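Local structure of tannase (Fusobacterium nucleatum subsp. nucleatum ATCC 25586, 6YQ4) at residues A71-P76 with N158-N163. The protein is a tannase that probably hydrolyses the galloyl esters of gallotannins, and it carries a bound magnesium ion. Residues are numbered along the deposited sequence; the frame is centred on the assembly and turned at random.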
ATOM      1  N   ALA A  71       0.496 -21.786  13.405  1.00 45.80           N
ATOM      2  CA  ALA A  71      -0.044 -20.440  13.418  1.00 41.03           C
ATOM      3  C   ALA A  71       0.380 -19.673  12.178  1.00 43.44           C
ATOM      4  O   ALA A  71       1.574 -19.602  11.873  1.00 49.37           O
ATOM      5  CB  ALA A  71       0.425 -19.710  14.673  1.00 43.57           C
ATOM      6  N   PRO A  72      -0.557 -19.085  11.446  1.00 46.30           N
ATOM      7  CA  PRO A  72      -0.189 -18.072  10.452  1.00 43.52           C
ATOM      8  C   PRO A  72       0.687 -16.992  11.072  1.00 39.55           C
ATOM      9  O   PRO A  72       0.626 -16.723  12.278  1.00 32.32           O
ATOM     10  CB  PRO A  72      -1.540 -17.503  10.000  1.00 34.69           C
ATOM     11  CG  PRO A  72      -2.536 -18.517  10.372  1.00 48.28           C
ATOM     12  CD  PRO A  72      -2.006 -19.286  11.547  1.00 48.79           C
ATOM     13  N   ILE A  73       1.503 -16.365  10.228  1.00 35.92           N
ATOM     14  CA  ILE A  73       2.430 -15.321  10.643  1.00 26.39           C
ATOM     15  C   ILE A  73       1.900 -14.012  10.081  1.00 33.42           C
ATOM     16  O   ILE A  73       1.793 -13.849   8.855  1.00 29.81           O
ATOM     17  CB  ILE A  73       3.870 -15.619  10.184  1.00 26.62           C
ATOM     18  CG1 ILE A  73       4.375 -16.904  10.850  1.00 28.22           C
ATOM     19  CG2 ILE A  73       4.827 -14.462  10.525  1.00 27.36           C
ATOM     20  CD1 ILE A  73       5.813 -17.243  10.533  1.00 28.74           C
ATOM     21  N   PHE A  74       1.531 -13.095  10.981  1.00 31.74           N
ATOM     22  CA  PHE A  74       1.011 -11.787  10.611  1.00 28.85           C
ATOM     23  C   PHE A  74       2.187 -10.827  10.450  1.00 32.02           C
ATOM     24  O   PHE A  74       2.964 -10.626  11.393  1.00 34.28           O
ATOM     25  CB  PHE A  74       0.023 -11.288  11.665  1.00 30.39           C
ATOM     26  CG  PHE A  74      -0.626  -9.961  11.323  1.00 32.66           C
ATOM     27  CD1 PHE A  74      -1.517  -9.863  10.253  1.00 28.09           C
ATOM     28  CD2 PHE A  74      -0.356  -8.821  12.075  1.00 27.91           C
ATOM     29  CE1 PHE A  74      -2.122  -8.648   9.932  1.00 28.15           C
ATOM     30  CE2 PHE A  74      -0.956  -7.591  11.759  1.00 36.54           C
ATOM     31  CZ  PHE A  74      -1.841  -7.504  10.668  1.00 29.33           C
ATOM     32  N   PHE A  75       2.291 -10.219   9.268  1.00 35.96           N
ATOM     33  CA  PHE A  75       3.467  -9.470   8.818  1.00 32.78           C
ATOM     34  C   PHE A  75       3.123  -8.005   8.510  1.00 25.92           C
ATOM     35  O   PHE A  75       3.106  -7.597   7.342  1.00 19.88           O
ATOM     36  CB  PHE A  75       4.037 -10.193   7.592  1.00 25.96           C
ATOM     37  CG  PHE A  75       5.413  -9.753   7.184  1.00 26.79           C
ATOM     38  CD1 PHE A  75       6.537 -10.183   7.887  1.00 34.96           C
ATOM     39  CD2 PHE A  75       5.597  -8.933   6.076  1.00 28.12           C
ATOM     40  CE1 PHE A  75       7.826  -9.763   7.521  1.00 30.88           C
ATOM     41  CE2 PHE A  75       6.886  -8.528   5.690  1.00 31.30           C
ATOM     42  CZ  PHE A  75       7.993  -8.943   6.415  1.00 32.57           C
ATOM     43  N   PRO A  76       2.865  -7.178   9.535  1.00 25.20           N
ATOM     44  CA  PRO A  76       2.595  -5.744   9.285  1.00 26.22           C
ATOM     45  C   PRO A  76       3.850  -4.886   9.124  1.00 30.87           C
ATOM     46  O   PRO A  76       4.806  -4.998   9.893  1.00 36.10           O
ATOM     47  CB  PRO A  76       1.822  -5.307  10.540  1.00 20.21           C
ATOM     48  CG  PRO A  76       2.399  -6.191  11.641  1.00 21.20           C
ATOM     49  CD  PRO A  76       2.763  -7.519  10.972  1.00 27.54           C
ATOM     50  N   ASN A 158       5.013 -20.737   5.730  1.00 48.83           N
ATOM     51  CA  ASN A 158       4.235 -20.880   4.508  1.00 43.76           C
ATOM     52  C   ASN A 158       2.921 -20.140   4.564  1.00 43.81           C
ATOM     53  O   ASN A 158       2.140 -20.229   3.609  1.00 48.36           O
ATOM     54  CB  ASN A 158       3.967 -22.350   4.229  1.00 42.21           C
ATOM     55  CG  ASN A 158       5.228 -23.119   4.036  1.00 48.37           C
ATOM     56  OD1 ASN A 158       5.976 -22.858   3.094  1.00 50.87           O
ATOM     57  ND2 ASN A 158       5.494 -24.068   4.927  1.00 52.10           N
ATOM     58  N   LYS A 159       2.652 -19.433   5.662  1.00 41.12           N
ATOM     59  CA  LYS A 159       1.404 -18.707   5.836  1.00 40.04           C
ATOM     60  C   LYS A 159       1.688 -17.312   6.393  1.00 34.38           C
ATOM     61  O   LYS A 159       1.252 -16.936   7.481  1.00 26.33           O
ATOM     62  CB  LYS A 159       0.439 -19.503   6.709  1.00 40.86           C
ATOM     63  CG  LYS A 159      -0.032 -20.758   6.015  1.00 37.17           C
ATOM     64  CD  LYS A 159      -1.356 -21.223   6.520  1.00 41.54           C
ATOM     65  CE  LYS A 159      -1.461 -22.730   6.330  1.00 45.45           C
ATOM     66  NZ  LYS A 159      -2.740 -23.091   5.674  1.00 53.00           N
ATOM     67  N   ILE A 160       2.432 -16.537   5.609  1.00 25.38           N
ATOM     68  CA  ILE A 160       2.743 -15.152   5.932  1.00 29.83           C
ATOM     69  C   ILE A 160       1.662 -14.267   5.326  1.00 31.26           C
ATOM     70  O   ILE A 160       1.456 -14.278   4.109  1.00 30.07           O
ATOM     71  CB  ILE A 160       4.135 -14.760   5.406  1.00 28.07           C
ATOM     72  CG1 ILE A 160       5.240 -15.474   6.194  1.00 34.01           C
ATOM     73  CG2 ILE A 160       4.332 -13.260   5.490  1.00 31.19           C
ATOM     74  CD1 ILE A 160       6.634 -15.254   5.616  1.00 25.27           C
ATOM     75  N   ILE A 161       0.976 -13.490   6.161  1.00 32.57           N
ATOM     76  CA  ILE A 161       0.000 -12.515   5.681  1.00 30.57           C
ATOM     77  C   ILE A 161       0.603 -11.132   5.852  1.00 32.30           C
ATOM     78  O   ILE A 161       0.799 -10.660   6.982  1.00 39.96           O
ATOM     79  CB  ILE A 161      -1.349 -12.614   6.403  1.00 27.21           C
ATOM     80  CG1 ILE A 161      -1.858 -14.060   6.376  1.00 33.06           C
ATOM     81  CG2 ILE A 161      -2.373 -11.624   5.758  1.00 21.56           C
ATOM     82  CD1 ILE A 161      -1.492 -14.869   7.602  1.00 31.76           C
ATOM     83  N   SER A 162       0.881 -10.482   4.729  1.00 22.44           N
ATOM     84  CA  SER A 162       1.350  -9.107   4.710  1.00 26.18           C
ATOM     85  C   SER A 162       0.209  -8.134   4.978  1.00 32.37           C
ATOM     86  O   SER A 162      -0.924  -8.364   4.540  1.00 34.11           O
ATOM     87  CB  SER A 162       1.968  -8.810   3.349  1.00 26.50           C
ATOM     88  OG  SER A 162       2.772  -7.658   3.368  1.00 36.11           O
ATOM     89  N   ASN A 163       0.520  -7.032   5.682  1.00 23.63           N
ATOM     90  CA  ASN A 163      -0.394  -5.904   5.865  1.00 19.00           C
ATOM     91  C   ASN A 163       0.358  -4.570   5.742  1.00 22.39           C
ATOM     92  O   ASN A 163       1.536  -4.458   6.088  1.00 24.55           O
ATOM     93  CB  ASN A 163      -1.109  -5.978   7.226  1.00 18.90           C
ATOM     94  CG  ASN A 163      -2.344  -5.081   7.293  1.00 30.51           C
ATOM     95  OD1 ASN A 163      -3.120  -4.993   6.335  1.00 26.36           O
ATOM     96  ND2 ASN A 163      -2.531  -4.408   8.433  1.00 26.85           N
TER
HETATM   97  O   HOH W   1       4.216  -6.114   5.211  1.00 26.07           O
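Ile-161 and Phe-75, with Asn-163 close behind, bury the most surface where strand 73-76 runs parallel to strand 160-163. Ile-161 is gripped through both backbone groups: its N donates to Ile-73 O at 2.8 Å, and its O accepts a hydrogen bond from Phe-75 N, which comes in tilted out of the carbonyl plane. A backbone hydrogen bond from Ile-73 N to Lys-159 O (2.8 Å) precedes this pair, and Asn-163 N follows it, reaching Phe-75 O at 3.1 Å from well above the carbonyl plane. The same oxygen takes a further bond from a single water that also joins Ser-162 OG, bridging the end of the strand pair.

On the face carrying Phe-74, Ile-161 and Asn-163, the side chain of Ile-161 is turned at chi2 94°, laying CD1 back against Pro-72 CB at 3.6 Å. Farther along, Phe-74 presents CZ to Asn-163 CB at 3.8 Å, and the Asn-163 amide is inclined 38° to the ring. That buried amide is held at both ends, OD1 by Ser-204 and ND2 by Asp-479.

On the face of Ile-73, Phe-75, Ile-160 and Ser-162, Ile-160 CG2 sits against Phe-75 CB at 3.7 Å, the two side chains running alongside each other in one direction. Both pack on Val-143 and Leu-146 of helix 134-148, while Ser-162 OG approaches the Phe-75 ring at its edge.

These are neighbouring central strands of the alpha/beta-hydrolase sheet; strand 160-163 leads directly into a GxSxG motif, consistent with the nucleophile elbow, where Ser-166 probably serves as the nucleophile.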